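Local coordinates for E3 ubiquitin-protein ligase TRIM65 (Homo sapiens, PDB 7JL4) that acts as an E3 ubiquitin ligase of the TRIM family in innate immunity, autophagy and microRNA regulation, here represented by its C-terminal PRY-SPRY domain, at residues L59-C64 / P91-S96; D103-G108 / T175-L180. All blocks are in the same frame, centred on the assembly; numbering follows the deposited sequence.

Interaction 1 (L59-C64 / P91-S96); sequences LWQVQC and PQLPRS. Unlike the reference sequence in segment 91-96: S96 (reference Cys).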
loop_
_atom_site.group_PDB
_atom_site.type_symbol
_atom_site.label_atom_id
_atom_site.label_comp_id
_atom_site.label_asym_id
_atom_site.label_seq_id
_atom_site.Cartn_x
_atom_site.Cartn_y
_atom_site.Cartn_z
ATOM N N LEU A 59 -12.392 -5.306 -7.321
ATOM C CA LEU A 59 -11.736 -5.632 -6.075
ATOM C C LEU A 59 -11.853 -4.459 -5.113
ATOM O O LEU A 59 -12.167 -3.341 -5.500
ATOM C CB LEU A 59 -10.270 -5.941 -6.347
ATOM C CG LEU A 59 -10.194 -7.075 -7.386
ATOM C CD1 LEU A 59 -8.803 -7.145 -8.003
ATOM C CD2 LEU A 59 -10.581 -8.398 -6.787
ATOM N N TRP A 60 -11.589 -4.716 -3.839
ATOM C CA TRP A 60 -11.667 -3.654 -2.833
ATOM C C TRP A 60 -10.332 -2.908 -2.791
ATOM O O TRP A 60 -9.610 -2.928 -1.791
ATOM C CB TRP A 60 -12.027 -4.244 -1.473
ATOM C CG TRP A 60 -13.379 -4.865 -1.458
ATOM C CD1 TRP A 60 -14.397 -4.597 -2.314
ATOM C CD2 TRP A 60 -13.866 -5.862 -0.544
ATOM N NE1 TRP A 60 -15.498 -5.365 -1.996
ATOM C CE2 TRP A 60 -15.192 -6.157 -0.920
ATOM C CE3 TRP A 60 -13.308 -6.539 0.547
ATOM C CZ2 TRP A 60 -15.981 -7.090 -0.231
ATOM C CZ3 TRP A 60 -14.088 -7.481 1.220
ATOM C CH2 TRP A 60 -15.410 -7.739 0.829
ATOM N N GLN A 61 -10.024 -2.213 -3.900
ATOM C CA GLN A 61 -8.687 -1.656 -4.108
ATOM C C GLN A 61 -8.735 -0.246 -4.697
ATOM O O GLN A 61 -9.742 0.211 -5.255
ATOM C CB GLN A 61 -7.822 -2.558 -5.020
ATOM C CG GLN A 61 -7.507 -3.914 -4.363
ATOM C CD GLN A 61 -6.827 -4.919 -5.278
ATOM O OE1 GLN A 61 -6.320 -4.596 -6.364
ATOM N NE2 GLN A 61 -6.834 -6.152 -4.855
ATOM N N VAL A 62 -7.604 0.442 -4.553
ATOM C CA VAL A 62 -7.408 1.763 -5.140
ATOM C C VAL A 62 -5.908 1.919 -5.320
ATOM O O VAL A 62 -5.128 1.406 -4.513
ATOM C CB VAL A 62 -7.992 2.869 -4.233
ATOM C CG1 VAL A 62 -7.366 2.777 -2.847
ATOM C CG2 VAL A 62 -7.763 4.276 -4.861
ATOM N N GLN A 63 -5.496 2.618 -6.385
ATOM C CA GLN A 63 -4.080 2.862 -6.634
ATOM C C GLN A 63 -3.777 4.358 -6.521
ATOM O O GLN A 63 -4.677 5.194 -6.384
ATOM C CB GLN A 63 -3.652 2.344 -8.014
ATOM C CG GLN A 63 -4.246 3.149 -9.174
ATOM C CD GLN A 63 -3.880 2.604 -10.555
ATOM O OE1 GLN A 63 -3.277 1.541 -10.681
ATOM N NE2 GLN A 63 -4.229 3.358 -11.599
ATOM N N CYS A 64 -2.492 4.694 -6.549
ATOM C CA CYS A 64 -2.085 6.089 -6.433
ATOM C C CYS A 64 -1.869 6.685 -7.811
ATOM O O CYS A 64 -1.762 5.986 -8.821
ATOM C CB CYS A 64 -0.811 6.220 -5.598
ATOM S SG CYS A 64 -1.061 5.929 -3.834
ATOM N N PRO A 91 1.595 -1.968 -14.535
ATOM C CA PRO A 91 0.316 -1.482 -15.084
ATOM C C PRO A 91 -0.716 -2.564 -15.410
ATOM O O PRO A 91 -1.893 -2.227 -15.573
ATOM C CB PRO A 91 0.744 -0.745 -16.363
ATOM C CG PRO A 91 2.175 -0.337 -16.114
ATOM C CD PRO A 91 2.760 -1.447 -15.294
ATOM N N GLN A 92 -0.338 -3.834 -15.547
ATOM C CA GLN A 92 -1.293 -4.831 -16.022
ATOM C C GLN A 92 -2.168 -5.425 -14.921
ATOM O O GLN A 92 -2.942 -6.346 -15.204
ATOM C CB GLN A 92 -0.577 -5.966 -16.753
ATOM N N LEU A 93 -2.079 -4.932 -13.694
ATOM C CA LEU A 93 -2.820 -5.546 -12.600
ATOM C C LEU A 93 -4.312 -5.549 -12.918
ATOM O O LEU A 93 -4.872 -4.489 -13.226
ATOM C CB LEU A 93 -2.561 -4.815 -11.285
ATOM C CG LEU A 93 -3.243 -5.404 -10.050
ATOM C CD1 LEU A 93 -2.645 -6.772 -9.700
ATOM C CD2 LEU A 93 -3.129 -4.461 -8.852
ATOM N N PRO A 94 -4.980 -6.703 -12.889
ATOM C CA PRO A 94 -6.406 -6.735 -13.236
ATOM C C PRO A 94 -7.273 -5.961 -12.247
ATOM O O PRO A 94 -7.024 -5.936 -11.042
ATOM C CB PRO A 94 -6.743 -8.233 -13.218
ATOM C CG PRO A 94 -5.421 -8.922 -13.443
ATOM C CD PRO A 94 -4.421 -8.055 -12.726
ATOM N N ARG A 95 -8.321 -5.340 -12.785
ATOM C CA ARG A 95 -9.297 -4.600 -11.995
ATOM C C ARG A 95 -10.523 -5.433 -11.626
ATOM O O ARG A 95 -11.222 -5.089 -10.666
ATOM C CB ARG A 95 -9.763 -3.359 -12.774
ATOM C CG ARG A 95 -8.653 -2.417 -13.246
ATOM C CD ARG A 95 -8.310 -1.406 -12.195
ATOM N NE ARG A 95 -7.620 -0.253 -12.755
ATOM C CZ ARG A 95 -6.327 -0.225 -13.063
ATOM N NH1 ARG A 95 -5.795 0.884 -13.580
ATOM N NH2 ARG A 95 -5.559 -1.288 -12.828
ATOM N N SER A 96 -10.799 -6.512 -12.356
ATOM C CA SER A 96 -12.025 -7.272 -12.165
ATOM C C SER A 96 -11.880 -8.289 -11.044
ATOM O O SER A 96 -10.791 -8.786 -10.749
ATOM C CB SER A 96 -12.429 -8.008 -13.443
ATOM O OG SER A 96 -11.314 -8.663 -14.022
HETATM O O HOH W 1 -2.706 -1.136 -12.714
#

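Interaction 2 (D103-G108 / T175-L180); sequences DNIGRG and TPVFWL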
loop_
_atom_site.group_PDB
_atom_site.type_symbol
_atom_site.label_atom_id
_atom_site.label_comp_id
_atom_site.label_asym_id
_atom_site.label_seq_id
_atom_site.Cartn_x
_atom_site.Cartn_y
_atom_site.Cartn_z
ATOM N N ASP A 103 -8.964 -9.327 -3.039
ATOM C CA ASP A 103 -7.634 -8.714 -2.996
ATOM C C ASP A 103 -6.770 -9.504 -3.964
ATOM O O ASP A 103 -6.666 -10.730 -3.833
ATOM C CB ASP A 103 -7.089 -8.802 -1.557
ATOM C CG ASP A 103 -5.701 -8.181 -1.361
ATOM O OD1 ASP A 103 -5.117 -7.555 -2.285
ATOM O OD2 ASP A 103 -5.189 -8.328 -0.222
ATOM N N ASN A 104 -6.192 -8.841 -4.967
ATOM C CA ASN A 104 -5.282 -9.554 -5.856
ATOM C C ASN A 104 -3.850 -9.030 -5.776
ATOM O O ASN A 104 -3.024 -9.385 -6.630
ATOM C CB ASN A 104 -5.810 -9.539 -7.302
ATOM C CG ASN A 104 -5.662 -8.178 -7.974
ATOM O OD1 ASN A 104 -5.227 -7.200 -7.348
ATOM N ND2 ASN A 104 -5.993 -8.117 -9.267
ATOM N N ILE A 105 -3.529 -8.223 -4.761
ATOM C CA ILE A 105 -2.198 -7.628 -4.648
ATOM C C ILE A 105 -1.207 -8.703 -4.206
ATOM O O ILE A 105 -1.352 -9.296 -3.130
ATOM C CB ILE A 105 -2.204 -6.439 -3.674
ATOM C CG1 ILE A 105 -3.187 -5.362 -4.137
ATOM C CG2 ILE A 105 -0.782 -5.824 -3.567
ATOM C CD1 ILE A 105 -3.507 -4.305 -3.069
ATOM N N GLY A 106 -0.175 -8.936 -5.019
ATOM C CA GLY A 106 0.750 -10.027 -4.749
ATOM C C GLY A 106 0.224 -11.397 -5.096
ATOM O O GLY A 106 0.868 -12.409 -4.763
ATOM N N ARG A 107 -0.923 -11.482 -5.754
ATOM C CA ARG A 107 -1.443 -12.777 -6.150
ATOM C C ARG A 107 -1.009 -13.199 -7.550
ATOM O O ARG A 107 -1.555 -14.171 -8.092
ATOM C CB ARG A 107 -2.961 -12.798 -6.076
ATOM C CG ARG A 107 -3.539 -13.141 -4.692
ATOM C CD ARG A 107 -3.284 -12.048 -3.670
ATOM N NE ARG A 107 -4.003 -12.321 -2.425
ATOM C CZ ARG A 107 -3.933 -11.603 -1.312
ATOM N NH1 ARG A 107 -4.696 -11.968 -0.276
ATOM N NH2 ARG A 107 -3.236 -10.461 -1.274
ATOM N N GLY A 108 -0.079 -12.474 -8.157
ATOM C CA GLY A 108 0.469 -12.822 -9.445
ATOM C C GLY A 108 1.863 -12.232 -9.584
ATOM O O GLY A 108 2.393 -11.612 -8.664
ATOM N N THR A 175 3.276 1.205 -9.579
ATOM C CA THR A 175 2.280 2.104 -8.997
ATOM C C THR A 175 1.845 1.573 -7.641
ATOM O O THR A 175 1.474 0.395 -7.554
ATOM C CB THR A 175 1.058 2.205 -9.933
ATOM O OG1 THR A 175 1.473 2.689 -11.223
ATOM C CG2 THR A 175 0.051 3.188 -9.370
ATOM N N PRO A 176 1.888 2.370 -6.566
ATOM C CA PRO A 176 1.353 1.903 -5.282
ATOM C C PRO A 176 -0.118 1.519 -5.411
ATOM O O PRO A 176 -0.897 2.199 -6.094
ATOM C CB PRO A 176 1.515 3.120 -4.361
ATOM C CG PRO A 176 2.615 3.965 -5.001
ATOM C CD PRO A 176 2.430 3.749 -6.490
ATOM N N VAL A 177 -0.506 0.442 -4.714
ATOM C CA VAL A 177 -1.869 -0.067 -4.796
ATOM C C VAL A 177 -2.217 -0.689 -3.443
ATOM O O VAL A 177 -1.347 -1.212 -2.746
ATOM C CB VAL A 177 -2.014 -1.062 -5.972
ATOM C CG1 VAL A 177 -1.059 -2.258 -5.803
ATOM C CG2 VAL A 177 -3.471 -1.513 -6.125
ATOM N N PHE A 178 -3.483 -0.567 -3.051
ATOM C CA PHE A 178 -3.927 -0.878 -1.692
ATOM C C PHE A 178 -5.250 -1.637 -1.710
ATOM O O PHE A 178 -6.098 -1.397 -2.569
ATOM C CB PHE A 178 -4.088 0.422 -0.894
ATOM C CG PHE A 178 -2.826 1.234 -0.834
ATOM C CD1 PHE A 178 -1.884 0.984 0.151
ATOM C CD2 PHE A 178 -2.571 2.214 -1.780
ATOM C CE1 PHE A 178 -0.707 1.699 0.215
ATOM C CE2 PHE A 178 -1.385 2.944 -1.745
ATOM C CZ PHE A 178 -0.441 2.676 -0.737
ATOM N N TRP A 179 -5.439 -2.517 -0.716
ATOM C CA TRP A 179 -6.688 -3.232 -0.485
ATOM C C TRP A 179 -7.190 -2.886 0.911
ATOM O O TRP A 179 -6.391 -2.761 1.851
ATOM C CB TRP A 179 -6.479 -4.737 -0.585
ATOM C CG TRP A 179 -7.662 -5.576 -0.168
ATOM C CD1 TRP A 179 -8.701 -5.957 -0.947
ATOM C CD2 TRP A 179 -7.877 -6.181 1.125
ATOM N NE1 TRP A 179 -9.573 -6.780 -0.215
ATOM C CE2 TRP A 179 -9.081 -6.915 1.059
ATOM C CE3 TRP A 179 -7.164 -6.164 2.331
ATOM C CZ2 TRP A 179 -9.588 -7.623 2.157
ATOM C CZ3 TRP A 179 -7.666 -6.864 3.423
ATOM C CH2 TRP A 179 -8.869 -7.581 3.322
ATOM N N LEU A 180 -8.504 -2.709 1.042
ATOM C CA LEU A 180 -9.123 -2.291 2.298
ATOM C C LEU A 180 -10.383 -3.097 2.558
ATOM O O LEU A 180 -11.317 -3.062 1.752
ATOM C CB LEU A 180 -9.500 -0.808 2.277
ATOM C CG LEU A 180 -8.474 0.304 2.242
ATOM C CD1 LEU A 180 -7.954 0.502 0.814
ATOM C CD2 LEU A 180 -9.162 1.555 2.785
#

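Interaction 1 (L59-C64 / P91-S96)
With CG anti to its own carbonyl carbon (chi1 -56°), the L59 side chain is directed at the backbone of P94-S96, while R95, whose CB points away from 59-64, folds back through a bend at chi2 (-87°) to bring its guanidinium up to Q63. The L59 isobutyl group lies against carbonyl oxygens: CD1 is 3.7 Å from P94 O and 3.8 Å from S96 O, and CG also sits close to S96 O. These are van der Waals contacts, and P94 O has its own hydrogen-bond donor in N104 ND2. Next to L59, the side chains of Q61 and L93 cross at about a right angle, the L93 methyl CD2 touching the end of the Q61 chain.

Strand 61-63 is an edge strand of the six-stranded antiparallel sheet in the SPRY beta-sandwich, and 91-96 belongs to the long loop that follows strand 84-89. No direct hydrogen bond joins the two segments. Q63, extended beyond CG, presents its amide to R95 with NE2 3.5 Å from NH1 and the two planes 67° apart, so the groups touch obliquely without pairing. A water mediates instead: it accepts from R95 NH2 at 2.9 Å and donates weakly to Q63 OE1 at 3.4 Å and to P91 O at 3.2 Å. Further bonds fix both polar ends, since Q63 NE2 is bonded to D25 OD2 and R95 NE to G55 O, and the R95 guanidinium also makes a cation-pi contact with F57.

Interaction 2 (D103-G108 / T175-L180)
D103 lays its side chain over one face of the W179 indole, the two side chains running across each other at about a right angle. Its CB comes first, 3.4 Å from the centroid of the five-membered ring and 14° off the normal, a CH-pi contact; the nearest ring atom is W179 CD1, 3.3 Å from D103 CB. CG is anti to the backbone N (chi1 -179°), and the carboxylate carbon continues over the indole, 3.5 Å from W179 CG. At the tip the carboxylate lies stacked on the ring, the planes only 5° apart. OD1, beside W179 CB, accepts from I105 N at 3.0 Å, met from above the carboxylate plane, which makes an Asx turn. OD2 sits above W179 CD2, held by a salt bridge to R107 NH2 (3.1 Å) and a hydrogen bond with T85 OG1. The same R107 NH2 donates to I105 O, adding to the backbone bond R107 N to N104 O that closes the type II turn N104-R107.

W179 NE1 is hydrogen-bonded to T102 OG1. A leucine in place of W179 would probably leave D103 without its flat stacking surface and T102 OG1 without this partner. Next along, I105 places CD1 3.5 Å from W179 N and 3.9 Å from W179 CB, and it meets V177 tip to tip, CG1 to CG1. The buried 103-108 turn packs on strand 175-180, between strands 61-63 and 84-89 of the six-stranded sheet, while F178, whose CB points away from the turn, packs on L186 and L188 of strand 185-188 in the other sheet.

Overall arrangement
From the N terminus, the chain first lays down 59-64, then passes through strands 72-79 and 84-89 before the loop 91-96 returns to it, closing interaction 1. The same long loop runs on to 103-108, and interaction 2 closes much later, when strand 175-180 arrives after most of the remaining strands. The two contacts are therefore in series, neither crossing nor enclosing the other. They join side by side in space: strands 61-63 and 175-180 are antiparallel neighbours, linked by V62 O and F178 N, and L59 CD1 packs against N104. Together they tie two parts of the loop between strands 84-89 and 111-116 to the edge strand 61-63 and its neighbour 175-180.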